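Local atomic coordinates of DNA-3-methyladenine glycosidase (Bacillus halodurans, PDB entry 2H56), a protein that belongs to the HhH-GPD superfamily of base excision DNA repair proteins, which are mainly helical and carry a helix-hairpin-helix motif. Residues A[30-35]-A[178-183]; A[41-46]-A[205-210]; A[50-55]-A[113-118]; A[107-112]-A[142-147]. One frame throughout, in Å; residues are numbered along the deposited sequence.

Starting from the N terminus, helix 31-40 is the first part used. Contact 1 joins its start to the end of helix 170-180, closing a loop of 142 residues. Strand 43-46 follows, and contact 2 sets it against helix 202-219. Contacts 1 and 2 cross along the chain, and they touch through L179 and L209. Both hold early chain against late chain in one half of the fold. Contacts 3 and 4 lie across the chain's centre and nest inside both larger loops. Contact 3 pairs helices 51-61 and 105-119. Contact 4 sets helix 105-119 against the 142-147 turn. These two also cross, and their centres are about 9 Å apart.

Contact 1 of 4, residues A[30-35]-A[178-183]; sequences DSRLFQ and WLYGNG
D30 and Y180 approach from opposite directions, with the D30 carboxylate at the edge of the Y180 ring. The phenol oxygen of Y180 donates to a carboxylate oxygen of D30. The modelled length, 2.5 Å from Y180 OH to D30 OD2, is too short to be trusted. The carboxylate and ring planes are 43° apart. A second bond lies beside it. R32 NE donates to the backbone carbonyl L179 O over 2.9 Å, and the donor lies in the carbonyl plane. The R32 chain is bent at chi3 (80°), which turns its guanidinium toward the C-terminal end of helix 170-180. On the way R32 CD passes 3.9 Å from Y180 CD1. Next to these polar groups L33 and L179 pack, with L33 CD1 3.7 Å from L179 CD2. L33 CB also lies 3.7 Å from Y180 OH.

Second-shell bonds fix the polar groups. D30 is the N-cap of helix 31-40, and its OD1 accepts from L33 N at 3.1 Å. Its OD2 also takes a bond from W198 NE1. R32 NH2 makes a salt bridge with E224, and the Y180 ring stacks with H194. The D30 carboxylate thus caps its own helix and also meets the last residue of helix 170-180, though the length of that second bond is doubtful. The contact joins these two helix ends in the mainly helical half of this HhH-GPD protein, where early and late chain meet.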
loop_
_atom_site.group_PDB
_atom_site.type_symbol
_atom_site.label_atom_id
_atom_site.label_comp_id
_atom_site.label_asym_id
_atom_site.label_seq_id
_atom_site.Cartn_x
_atom_site.Cartn_y
_atom_site.Cartn_z
ATOM N N ASP A 30 -6.477 -22.256 -5.446
ATOM C CA ASP A 30 -5.413 -21.780 -6.347
ATOM C C ASP A 30 -4.091 -22.554 -6.110
ATOM O O ASP A 30 -3.273 -22.159 -5.292
ATOM C CB ASP A 30 -5.184 -20.296 -6.049
ATOM C CG ASP A 30 -4.338 -19.593 -7.097
ATOM O OD1 ASP A 30 -3.591 -20.291 -7.834
ATOM O OD2 ASP A 30 -4.448 -18.327 -7.175
ATOM N N SER A 31 -3.868 -23.638 -6.830
ATOM C CA SER A 31 -2.656 -24.431 -6.632
ATOM C C SER A 31 -1.373 -23.824 -7.165
ATOM O O SER A 31 -0.294 -24.213 -6.750
ATOM C CB SER A 31 -2.822 -25.803 -7.253
ATOM O OG SER A 31 -3.614 -26.573 -6.398
ATOM N N ARG A 32 -1.487 -22.929 -8.128
ATOM C CA ARG A 32 -0.327 -22.235 -8.654
ATOM C C ARG A 32 0.220 -21.356 -7.563
ATOM O O ARG A 32 1.430 -21.302 -7.350
ATOM C CB ARG A 32 -0.691 -21.359 -9.861
ATOM C CG ARG A 32 -1.088 -22.137 -11.071
ATOM C CD ARG A 32 -1.396 -21.259 -12.285
ATOM N NE ARG A 32 -0.150 -20.844 -12.917
ATOM C CZ ARG A 32 0.317 -21.306 -14.068
ATOM N NH1 ARG A 32 -0.346 -22.208 -14.770
ATOM N NH2 ARG A 32 1.469 -20.843 -14.523
ATOM N N LEU A 33 -0.684 -20.655 -6.886
ATOM C CA LEU A 33 -0.294 -19.796 -5.768
ATOM C C LEU A 33 0.295 -20.641 -4.644
ATOM O O LEU A 33 1.294 -20.260 -4.031
ATOM C CB LEU A 33 -1.473 -18.943 -5.285
ATOM C CG LEU A 33 -1.169 -17.870 -4.235
ATOM C CD1 LEU A 33 -0.117 -16.923 -4.776
ATOM C CD2 LEU A 33 -2.462 -17.135 -3.763
ATOM N N PHE A 34 -0.283 -21.814 -4.418
ATOM C CA PHE A 34 0.248 -22.718 -3.422
ATOM C C PHE A 34 1.684 -23.161 -3.731
ATOM O O PHE A 34 2.535 -23.166 -2.833
ATOM C CB PHE A 34 -0.640 -23.956 -3.307
ATOM C CG PHE A 34 -0.105 -24.993 -2.348
ATOM C CD1 PHE A 34 -0.400 -24.929 -1.005
ATOM C CD2 PHE A 34 0.736 -25.987 -2.786
ATOM C CE1 PHE A 34 0.104 -25.870 -0.133
ATOM C CE2 PHE A 34 1.247 -26.915 -1.912
ATOM C CZ PHE A 34 0.924 -26.855 -0.587
ATOM N N GLN A 35 1.916 -23.606 -4.972
ATOM C CA GLN A 35 3.251 -24.013 -5.434
ATOM C C GLN A 35 4.274 -22.875 -5.219
ATOM O O GLN A 35 5.408 -23.108 -4.798
ATOM C CB GLN A 35 3.211 -24.448 -6.912
ATOM C CG GLN A 35 2.611 -25.832 -7.133
ATOM C CD GLN A 35 2.576 -26.274 -8.594
ATOM O OE1 GLN A 35 3.408 -27.072 -9.022
ATOM N NE2 GLN A 35 1.608 -25.769 -9.362
ATOM N N TRP A 178 3.465 -13.188 -14.289
ATOM C CA TRP A 178 4.528 -14.148 -14.015
ATOM C C TRP A 178 3.917 -15.432 -13.493
ATOM O O TRP A 178 4.221 -16.515 -13.962
ATOM C CB TRP A 178 5.487 -13.547 -12.982
ATOM C CG TRP A 178 6.708 -14.316 -12.718
ATOM C CD1 TRP A 178 7.917 -14.181 -13.343
ATOM C CD2 TRP A 178 6.876 -15.318 -11.728
ATOM N NE1 TRP A 178 8.823 -15.056 -12.805
ATOM C CE2 TRP A 178 8.205 -15.766 -11.807
ATOM C CE3 TRP A 178 6.030 -15.897 -10.788
ATOM C CZ2 TRP A 178 8.703 -16.755 -10.975
ATOM C CZ3 TRP A 178 6.525 -16.882 -9.982
ATOM C CH2 TRP A 178 7.847 -17.301 -10.075
ATOM N N LEU A 179 3.010 -15.281 -12.545
ATOM C CA LEU A 179 2.411 -16.406 -11.846
ATOM C C LEU A 179 1.240 -17.101 -12.597
ATOM O O LEU A 179 0.962 -18.255 -12.350
ATOM C CB LEU A 179 1.949 -15.895 -10.476
ATOM C CG LEU A 179 1.573 -16.885 -9.373
ATOM C CD1 LEU A 179 2.782 -17.693 -8.933
ATOM C CD2 LEU A 179 1.005 -16.087 -8.232
ATOM N N TYR A 180 0.565 -16.402 -13.505
ATOM C CA TYR A 180 -0.628 -16.935 -14.178
ATOM C C TYR A 180 -0.587 -16.828 -15.711
ATOM O O TYR A 180 -1.372 -17.469 -16.394
ATOM C CB TYR A 180 -1.888 -16.223 -13.659
ATOM C CG TYR A 180 -2.132 -16.403 -12.176
ATOM C CD1 TYR A 180 -2.658 -17.588 -11.658
ATOM C CD2 TYR A 180 -1.849 -15.373 -11.286
ATOM C CE1 TYR A 180 -2.881 -17.733 -10.267
ATOM C CE2 TYR A 180 -2.072 -15.506 -9.920
ATOM C CZ TYR A 180 -2.577 -16.681 -9.412
ATOM O OH TYR A 180 -2.751 -16.754 -8.044
ATOM N N GLY A 181 0.268 -15.971 -16.249
ATOM C CA GLY A 181 0.589 -16.017 -17.666
ATOM C C GLY A 181 1.831 -16.871 -17.731
ATOM O O GLY A 181 2.114 -17.656 -16.820
ATOM N N ASN A 182 2.606 -16.741 -18.775
ATOM C CA ASN A 182 3.896 -17.350 -18.689
ATOM C C ASN A 182 4.880 -16.217 -18.796
ATOM O O ASN A 182 5.803 -16.239 -19.606
ATOM C CB ASN A 182 4.070 -18.416 -19.768
ATOM C CG ASN A 182 5.196 -19.369 -19.462
ATOM O OD1 ASN A 182 5.593 -19.538 -18.307
ATOM N ND2 ASN A 182 5.718 -20.000 -20.492
ATOM N N GLY A 183 4.662 -15.216 -17.952
ATOM C CA GLY A 183 5.332 -13.931 -18.082
ATOM C C GLY A 183 4.742 -13.087 -19.198
ATOM O O GLY A 183 5.359 -12.126 -19.631
#

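Contact 2 of 4, residues A[41-46]-A[205-210]; sequences GEVQLP and ACLYLW
Y208 OH donates to the backbone carbonyl G41 O over 2.8 Å. The donor is tilted 21° from the carbonyl plane, and G41 O lies at the edge of the Y208 ring. G41 is the first residue to leave the helix before it, and it has positive phi. The tyrosine thus holds the turn between helix 31-40 and strand 43-46. V43 meets the same ring over a face. V43 CG1 stands 3.5 Å from the centroid of the Y208 ring, 15° off the normal, which is a CH-pi contact. The other methyl, V43 CG2, touches both residues, 3.7 Å from L207 CD1 and close to the Y208 ring. V43 thus packs on two consecutive side chains of the helix, L207 and Y208. The branched end of L207 reaches the strand. L207 CD1 lies 3.4 Å from Q44 O. L45 CB is also near it.

Strand 43-46 makes an angle of 111° with the 205-210 segment of helix 202-219, their axes 8.4 Å apart. V43 and L45 make backbone hydrogen bonds to F16 and R14, so strand 13-16 pairs antiparallel with it. L45 also packs on L162, and P46 leans on F157 of helix 148-157.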
loop_
_atom_site.group_PDB
_atom_site.type_symbol
_atom_site.label_atom_id
_atom_site.label_comp_id
_atom_site.label_asym_id
_atom_site.label_seq_id
_atom_site.Cartn_x
_atom_site.Cartn_y
_atom_site.Cartn_z
ATOM N N GLY A 41 8.105 -18.823 0.886
ATOM C CA GLY A 41 8.149 -18.652 2.346
ATOM C C GLY A 41 7.235 -17.545 2.858
ATOM O O GLY A 41 6.217 -17.231 2.249
ATOM N N GLU A 42 7.594 -16.951 3.992
ATOM C CA GLU A 42 6.705 -16.000 4.631
ATOM C C GLU A 42 6.779 -14.652 3.969
ATOM O O GLU A 42 7.786 -14.296 3.369
ATOM C CB GLU A 42 7.012 -15.862 6.111
ATOM C CG GLU A 42 8.291 -15.126 6.444
ATOM C CD GLU A 42 8.699 -15.280 7.919
ATOM O OE1 GLU A 42 8.240 -16.269 8.586
ATOM O OE2 GLU A 42 9.490 -14.420 8.398
ATOM N N VAL A 43 5.684 -13.914 4.088
ATOM C CA VAL A 43 5.657 -12.509 3.756
ATOM C C VAL A 43 5.350 -11.698 4.993
ATOM O O VAL A 43 4.897 -12.232 6.012
ATOM C CB VAL A 43 4.566 -12.202 2.738
ATOM C CG1 VAL A 43 4.961 -12.749 1.387
ATOM C CG2 VAL A 43 3.209 -12.737 3.223
ATOM N N GLN A 44 5.575 -10.393 4.869
ATOM C CA GLN A 44 5.387 -9.469 5.953
ATOM C C GLN A 44 4.614 -8.229 5.522
ATOM O O GLN A 44 4.518 -7.904 4.333
ATOM C CB GLN A 44 6.725 -9.094 6.545
ATOM C CG GLN A 44 7.786 -8.657 5.556
ATOM C CD GLN A 44 9.079 -8.209 6.270
ATOM O OE1 GLN A 44 9.280 -7.021 6.546
ATOM N NE2 GLN A 44 9.936 -9.169 6.596
ATOM N N LEU A 45 4.029 -7.574 6.516
ATOM C CA LEU A 45 3.152 -6.447 6.304
ATOM C C LEU A 45 3.491 -5.384 7.305
ATOM O O LEU A 45 3.107 -5.484 8.459
ATOM C CB LEU A 45 1.711 -6.874 6.516
ATOM C CG LEU A 45 0.619 -5.864 6.179
ATOM C CD1 LEU A 45 0.770 -5.345 4.762
ATOM C CD2 LEU A 45 -0.710 -6.556 6.358
ATOM N N PRO A 46 4.245 -4.366 6.882
ATOM C CA PRO A 46 4.506 -3.265 7.817
ATOM C C PRO A 46 3.241 -2.475 8.109
ATOM O O PRO A 46 2.445 -2.233 7.211
ATOM C CB PRO A 46 5.536 -2.412 7.090
ATOM C CG PRO A 46 5.419 -2.799 5.643
ATOM C CD PRO A 46 4.902 -4.181 5.578
ATOM N N ALA A 205 -2.283 -12.216 -0.619
ATOM C CA ALA A 205 -1.892 -12.589 -1.994
ATOM C C ALA A 205 -1.016 -11.529 -2.619
ATOM O O ALA A 205 -0.023 -11.818 -3.272
ATOM C CB ALA A 205 -3.119 -12.788 -2.862
ATOM N N CYS A 206 -1.400 -10.278 -2.430
ATOM C CA CYS A 206 -0.686 -9.181 -3.059
ATOM C C CYS A 206 0.753 -9.098 -2.588
ATOM O O CYS A 206 1.639 -8.743 -3.356
ATOM C CB CYS A 206 -1.410 -7.857 -2.807
ATOM S SG CYS A 206 -2.962 -7.698 -3.732
ATOM N N LEU A 207 0.984 -9.407 -1.318
ATOM C CA LEU A 207 2.337 -9.479 -0.820
ATOM C C LEU A 207 3.125 -10.537 -1.624
ATOM O O LEU A 207 4.272 -10.317 -1.993
ATOM C CB LEU A 207 2.343 -9.820 0.666
ATOM C CG LEU A 207 1.707 -8.792 1.596
ATOM C CD1 LEU A 207 1.683 -9.318 3.031
ATOM C CD2 LEU A 207 2.454 -7.491 1.489
ATOM N N TYR A 208 2.517 -11.672 -1.922
ATOM C CA TYR A 208 3.224 -12.708 -2.688
ATOM C C TYR A 208 3.397 -12.309 -4.139
ATOM O O TYR A 208 4.417 -12.610 -4.767
ATOM C CB TYR A 208 2.513 -14.051 -2.579
ATOM C CG TYR A 208 2.760 -14.713 -1.243
ATOM C CD1 TYR A 208 3.988 -15.308 -0.971
ATOM C CD2 TYR A 208 1.786 -14.724 -0.251
ATOM C CE1 TYR A 208 4.248 -15.900 0.221
ATOM C CE2 TYR A 208 2.041 -15.331 0.983
ATOM C CZ TYR A 208 3.278 -15.912 1.203
ATOM O OH TYR A 208 3.558 -16.495 2.398
ATOM N N LEU A 209 2.410 -11.610 -4.680
ATOM C CA LEU A 209 2.538 -11.136 -6.041
ATOM C C LEU A 209 3.743 -10.214 -6.127
ATOM O O LEU A 209 4.576 -10.336 -7.051
ATOM C CB LEU A 209 1.242 -10.461 -6.521
ATOM C CG LEU A 209 0.061 -11.415 -6.826
ATOM C CD1 LEU A 209 -1.037 -10.730 -7.619
ATOM C CD2 LEU A 209 0.526 -12.603 -7.617
ATOM N N TRP A 210 3.860 -9.311 -5.149
ATOM C CA TRP A 210 4.992 -8.384 -5.123
ATOM C C TRP A 210 6.311 -9.124 -5.040
ATOM O O TRP A 210 7.288 -8.733 -5.681
ATOM C CB TRP A 210 4.883 -7.390 -3.975
ATOM C CG TRP A 210 4.134 -6.201 -4.347
ATOM C CD1 TRP A 210 4.306 -5.466 -5.460
ATOM C CD2 TRP A 210 3.068 -5.592 -3.625
ATOM N NE1 TRP A 210 3.412 -4.440 -5.497
ATOM C CE2 TRP A 210 2.637 -4.490 -4.377
ATOM C CE3 TRP A 210 2.425 -5.877 -2.420
ATOM C CZ2 TRP A 210 1.604 -3.651 -3.956
ATOM C CZ3 TRP A 210 1.387 -5.063 -2.006
ATOM C CH2 TRP A 210 0.993 -3.951 -2.766
#

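Contact 3 of 4, residues A[50-55]-A[113-118]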
loop_
_atom_site.group_PDB
_atom_site.type_symbol
_atom_site.label_atom_id
_atom_site.label_comp_id
_atom_site.label_asym_id
_atom_site.label_seq_id
_atom_site.Cartn_x
_atom_site.Cartn_y
_atom_site.Cartn_z
ATOM N N ASN A 50 0.536 5.453 13.167
ATOM C CA ASN A 50 -0.280 6.659 13.097
ATOM C C ASN A 50 -0.868 7.032 11.702
ATOM O O ASN A 50 -0.183 7.541 10.846
ATOM C CB ASN A 50 0.563 7.806 13.626
ATOM C CG ASN A 50 -0.219 9.033 13.828
ATOM O OD1 ASN A 50 -0.869 9.551 12.912
ATOM N ND2 ASN A 50 -0.181 9.525 15.031
ATOM N N PRO A 51 -2.162 6.828 11.505
ATOM C CA PRO A 51 -2.800 7.046 10.215
ATOM C C PRO A 51 -2.589 8.430 9.610
ATOM O O PRO A 51 -2.267 8.552 8.430
ATOM C CB PRO A 51 -4.279 6.883 10.529
ATOM C CG PRO A 51 -4.316 6.074 11.749
ATOM C CD PRO A 51 -3.111 6.371 12.532
ATOM N N PHE A 52 -2.801 9.474 10.388
ATOM C CA PHE A 52 -2.630 10.795 9.846
ATOM C C PHE A 52 -1.200 10.996 9.373
ATOM O O PHE A 52 -0.967 11.541 8.311
ATOM C CB PHE A 52 -2.975 11.843 10.891
ATOM C CG PHE A 52 -2.475 13.202 10.562
ATOM C CD1 PHE A 52 -3.066 13.931 9.562
ATOM C CD2 PHE A 52 -1.393 13.750 11.258
ATOM C CE1 PHE A 52 -2.585 15.195 9.250
ATOM C CE2 PHE A 52 -0.913 15.024 10.953
ATOM C CZ PHE A 52 -1.509 15.738 9.952
ATOM N N GLN A 53 -0.245 10.553 10.178
ATOM C CA GLN A 53 1.168 10.664 9.848
ATOM C C GLN A 53 1.457 9.960 8.527
ATOM O O GLN A 53 2.141 10.487 7.668
ATOM C CB GLN A 53 1.980 10.066 10.993
ATOM C CG GLN A 53 3.488 10.208 10.884
ATOM C CD GLN A 53 4.106 9.166 9.965
ATOM O OE1 GLN A 53 3.807 7.969 10.059
ATOM N NE2 GLN A 53 4.980 9.620 9.069
ATOM N N SER A 54 0.901 8.772 8.372
ATOM C CA SER A 54 1.028 8.010 7.134
ATOM C C SER A 54 0.518 8.708 5.919
ATOM O O SER A 54 1.138 8.610 4.878
ATOM C CB SER A 54 0.267 6.709 7.253
ATOM O OG SER A 54 0.923 5.940 8.212
ATOM N N LEU A 55 -0.627 9.372 6.019
ATOM C CA LEU A 55 -1.168 10.049 4.840
ATOM C C LEU A 55 -0.226 11.179 4.416
ATOM O O LEU A 55 0.050 11.370 3.232
ATOM C CB LEU A 55 -2.568 10.597 5.108
ATOM C CG LEU A 55 -3.735 9.647 4.886
ATOM C CD1 LEU A 55 -5.050 10.261 5.349
ATOM C CD2 LEU A 55 -3.780 9.313 3.394
ATOM N N HIS A 113 -5.473 19.562 2.827
ATOM C CA HIS A 113 -6.764 18.956 2.647
ATOM C C HIS A 113 -6.887 17.745 3.578
ATOM O O HIS A 113 -7.968 17.488 4.105
ATOM C CB HIS A 113 -6.994 18.599 1.177
ATOM C CG HIS A 113 -8.433 18.564 0.776
ATOM N ND1 HIS A 113 -9.006 17.473 0.149
ATOM C CD2 HIS A 113 -9.418 19.485 0.903
ATOM C CE1 HIS A 113 -10.283 17.722 -0.094
ATOM N NE2 HIS A 113 -10.562 18.931 0.370
ATOM N N VAL A 114 -5.793 17.025 3.824
ATOM C CA VAL A 114 -5.828 15.909 4.774
ATOM C C VAL A 114 -6.152 16.437 6.171
ATOM O O VAL A 114 -6.991 15.883 6.895
ATOM C CB VAL A 114 -4.492 15.170 4.820
ATOM C CG1 VAL A 114 -4.413 14.210 6.035
ATOM C CG2 VAL A 114 -4.247 14.445 3.500
ATOM N N CYS A 115 -5.506 17.529 6.550
ATOM C CA CYS A 115 -5.781 18.142 7.844
ATOM C C CYS A 115 -7.205 18.524 8.006
ATOM O O CYS A 115 -7.814 18.183 8.996
ATOM C CB CYS A 115 -4.965 19.391 8.013
ATOM S SG CYS A 115 -3.228 19.008 8.197
ATOM N N GLU A 116 -7.724 19.251 7.030
ATOM C CA GLU A 116 -9.123 19.645 7.023
ATOM C C GLU A 116 -10.032 18.426 7.257
ATOM O O GLU A 116 -10.940 18.475 8.087
ATOM C CB GLU A 116 -9.469 20.368 5.705
ATOM C CG GLU A 116 -10.944 20.795 5.558
ATOM C CD GLU A 116 -11.331 21.267 4.131
ATOM O OE1 GLU A 116 -10.584 22.066 3.517
ATOM O OE2 GLU A 116 -12.408 20.835 3.644
ATOM N N HIS A 117 -9.778 17.341 6.536
ATOM C CA HIS A 117 -10.636 16.179 6.618
ATOM C C HIS A 117 -10.510 15.432 7.965
ATOM O O HIS A 117 -11.484 14.878 8.451
ATOM C CB HIS A 117 -10.322 15.199 5.476
ATOM C CG HIS A 117 -11.067 15.456 4.206
ATOM N ND1 HIS A 117 -11.953 14.551 3.679
ATOM C CD2 HIS A 117 -11.018 16.486 3.329
ATOM C CE1 HIS A 117 -12.425 15.017 2.536
ATOM N NE2 HIS A 117 -11.875 16.192 2.303
ATOM N N VAL A 118 -9.311 15.378 8.540
ATOM C CA VAL A 118 -9.146 14.750 9.844
ATOM C C VAL A 118 -9.817 15.604 10.940
ATOM O O VAL A 118 -10.554 15.073 11.767
ATOM C CB VAL A 118 -7.636 14.430 10.174
ATOM C CG1 VAL A 118 -7.462 13.961 11.642
ATOM C CG2 VAL A 118 -7.096 13.386 9.208
#
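The F52 ring turns its edge to helix 105-119, and two side chains meet it there. V114 CG1 lies near the ring plane, 3.8 Å from F52 CD1. C115 is the other. Its SG is 5.1 Å from the centroid of the F52 ring and 76° off the normal, an edge-on sulfur-aromatic contact. V118 comes one turn further along, and its side chain crosses that of F52 at about a right angle. V118 CG2 is 4.1 Å from F52 CD1. F52 can reach all three because its CG points away from the backbone N (chi1 164°), which swings the ring out toward the other helix. L55, one turn on, crosses V114 obliquely, with L55 CD1 4.1 Å from V114 CG1. That one methyl of V114 thus touches both F52 and L55. All the cross-contacts are apolar.

N50 caps the start of helix 51-61, where Q53 N donates to N50 OD1 at 3.0 Å. F125 of helix 125-128 touches both L55 and V118, and F154 of helix 148-157 also packs on L55. The two short segments run nearly antiparallel, at 158°, with axes 10.7 Å apart. This is plain helix-helix packing inside the helical bundle of an HhH-GPD protein.

Contact 4 of 4, residues A[107-112]-A[142-147]; sequences KIEYIR and AIKGIG
Y110 of helix 105-119 lies flat against G145, in the hairpin of the helix-hairpin-helix motif. That motif consists of helix 133-141, the 142-147 loop and helix 148-157. The close-packed part of the contact is here. G145 CA sits over the centre of the Y110 ring, 3.3 Å from its centroid and 7° off the normal, a CH-pi contact. The amide G145 N lies over the same ring, 3.4 Å from Y110 CD1. Nearby, K144 O is 3.5 Å from Y110 CB. A type II beta turn from I143 to I146 shapes this surface. It is closed by I146 N donating to I143 O at 3.0 Å. G145 takes the third position with positive phi (88°), and with no side chain there the backbone can lie directly on the ring. Y110 also packs on I59 of helix 51-61 and on Q62.

The other side faces solvent and is looser. E109 is exposed and extends from the helix, while K144 reaches across from the turn. The two side chains cross at about a right angle. K144 bends at chi3 (-80°) and again at chi4, and these bends bring its ammonium to the carboxylate. The backbone of K144 is held separately, by a hydrogen bond from its N to H113 ND1. At the outer end, K144 NZ makes a salt bridge to E109 OE2 at 3.0 Å, using the anti lone pair of that oxygen.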
loop_
_atom_site.group_PDB
_atom_site.type_symbol
_atom_site.label_atom_id
_atom_site.label_comp_id
_atom_site.label_asym_id
_atom_site.label_seq_id
_atom_site.Cartn_x
_atom_site.Cartn_y
_atom_site.Cartn_z
ATOM N N LYS A 107 1.766 19.483 -3.201
ATOM C CA LYS A 107 1.750 18.619 -2.032
ATOM C C LYS A 107 1.250 19.368 -0.773
ATOM O O LYS A 107 0.581 18.805 0.079
ATOM C CB LYS A 107 3.115 17.999 -1.804
ATOM C CG LYS A 107 3.501 16.949 -2.844
ATOM C CD LYS A 107 4.971 16.526 -2.673
ATOM C CE LYS A 107 5.324 15.294 -3.496
ATOM N NZ LYS A 107 6.772 14.983 -3.386
ATOM N N ILE A 108 1.530 20.658 -0.682
ATOM C CA ILE A 108 1.023 21.445 0.432
ATOM C C ILE A 108 -0.493 21.516 0.429
ATOM O O ILE A 108 -1.101 21.346 1.480
ATOM C CB ILE A 108 1.624 22.843 0.458
ATOM C CG1 ILE A 108 3.108 22.725 0.859
ATOM C CG2 ILE A 108 0.838 23.707 1.439
ATOM C CD1 ILE A 108 3.929 23.916 0.509
ATOM N N GLU A 109 -1.098 21.731 -0.739
ATOM C CA GLU A 109 -2.540 21.706 -0.845
ATOM C C GLU A 109 -3.094 20.326 -0.405
ATOM O O GLU A 109 -4.080 20.253 0.342
ATOM C CB GLU A 109 -2.976 22.059 -2.263
ATOM C CG GLU A 109 -4.512 21.933 -2.525
ATOM C CD GLU A 109 -4.988 22.374 -3.959
ATOM O OE1 GLU A 109 -4.133 22.752 -4.806
ATOM O OE2 GLU A 109 -6.226 22.340 -4.219
ATOM N N TYR A 110 -2.463 19.232 -0.832
ATOM C CA TYR A 110 -2.957 17.931 -0.431
ATOM C C TYR A 110 -2.862 17.733 1.078
ATOM O O TYR A 110 -3.789 17.245 1.698
ATOM C CB TYR A 110 -2.217 16.786 -1.136
ATOM C CG TYR A 110 -2.140 16.887 -2.643
ATOM C CD1 TYR A 110 -3.128 17.543 -3.390
ATOM C CD2 TYR A 110 -1.062 16.312 -3.329
ATOM C CE1 TYR A 110 -3.040 17.618 -4.781
ATOM C CE2 TYR A 110 -0.966 16.384 -4.723
ATOM C CZ TYR A 110 -1.942 17.039 -5.436
ATOM O OH TYR A 110 -1.798 17.100 -6.794
ATOM N N ILE A 111 -1.742 18.107 1.665
ATOM C CA ILE A 111 -1.551 17.952 3.108
ATOM C C ILE A 111 -2.594 18.776 3.892
ATOM O O ILE A 111 -3.242 18.287 4.834
ATOM C CB ILE A 111 -0.104 18.351 3.530
ATOM C CG1 ILE A 111 0.876 17.285 3.017
ATOM C CG2 ILE A 111 0.017 18.501 5.073
ATOM C CD1 ILE A 111 2.304 17.769 2.785
ATOM N N ARG A 112 -2.777 20.017 3.482
ATOM C CA ARG A 112 -3.824 20.836 4.077
ATOM C C ARG A 112 -5.189 20.171 3.968
ATOM O O ARG A 112 -5.971 20.215 4.925
ATOM C CB ARG A 112 -3.920 22.206 3.408
ATOM C CG ARG A 112 -2.773 23.106 3.628
ATOM C CD ARG A 112 -2.386 23.270 5.082
ATOM N NE ARG A 112 -1.238 24.161 5.167
ATOM C CZ ARG A 112 -0.537 24.410 6.267
ATOM N NH1 ARG A 112 -0.860 23.827 7.428
ATOM N NH2 ARG A 112 0.503 25.252 6.197
ATOM N N ALA A 142 -11.758 11.141 -1.623
ATOM C CA ALA A 142 -12.322 12.495 -1.410
ATOM C C ALA A 142 -11.260 13.577 -1.135
ATOM O O ALA A 142 -11.518 14.758 -1.379
ATOM C CB ALA A 142 -13.350 12.478 -0.247
ATOM N N ILE A 143 -10.093 13.177 -0.620
ATOM C CA ILE A 143 -9.020 14.097 -0.339
ATOM C C ILE A 143 -8.223 14.352 -1.613
ATOM O O ILE A 143 -7.789 13.413 -2.266
ATOM C CB ILE A 143 -8.090 13.537 0.742
ATOM C CG1 ILE A 143 -8.868 13.243 2.025
ATOM C CG2 ILE A 143 -6.924 14.501 1.058
ATOM C CD1 ILE A 143 -8.199 12.162 2.845
ATOM N N LYS A 144 -8.067 15.622 -1.986
ATOM C CA LYS A 144 -7.192 16.009 -3.089
ATOM C C LYS A 144 -5.831 15.381 -2.915
ATOM O O LYS A 144 -5.309 15.312 -1.806
ATOM C CB LYS A 144 -7.007 17.519 -3.139
ATOM C CG LYS A 144 -8.099 18.331 -3.894
ATOM C CD LYS A 144 -7.859 19.860 -3.710
ATOM C CE LYS A 144 -8.385 20.355 -2.345
ATOM N NZ LYS A 144 -7.571 21.424 -1.656
ATOM N N GLY A 145 -5.256 14.910 -4.012
ATOM C CA GLY A 145 -3.969 14.250 -3.990
ATOM C C GLY A 145 -4.036 12.762 -3.752
ATOM O O GLY A 145 -3.125 12.061 -4.170
ATOM N N ILE A 146 -5.082 12.273 -3.064
ATOM C CA ILE A 146 -5.257 10.830 -2.820
ATOM C C ILE A 146 -6.109 10.172 -3.889
ATOM O O ILE A 146 -7.303 10.387 -3.954
ATOM C CB ILE A 146 -5.946 10.536 -1.485
ATOM C CG1 ILE A 146 -5.312 11.331 -0.352
ATOM C CG2 ILE A 146 -5.886 9.022 -1.198
ATOM C CD1 ILE A 146 -3.953 10.942 -0.063
ATOM N N GLY A 147 -5.484 9.354 -4.724
ATOM C CA GLY A 147 -6.192 8.548 -5.711
ATOM C C GLY A 147 -6.475 7.143 -5.202
ATOM O O GLY A 147 -6.027 6.722 -4.104
#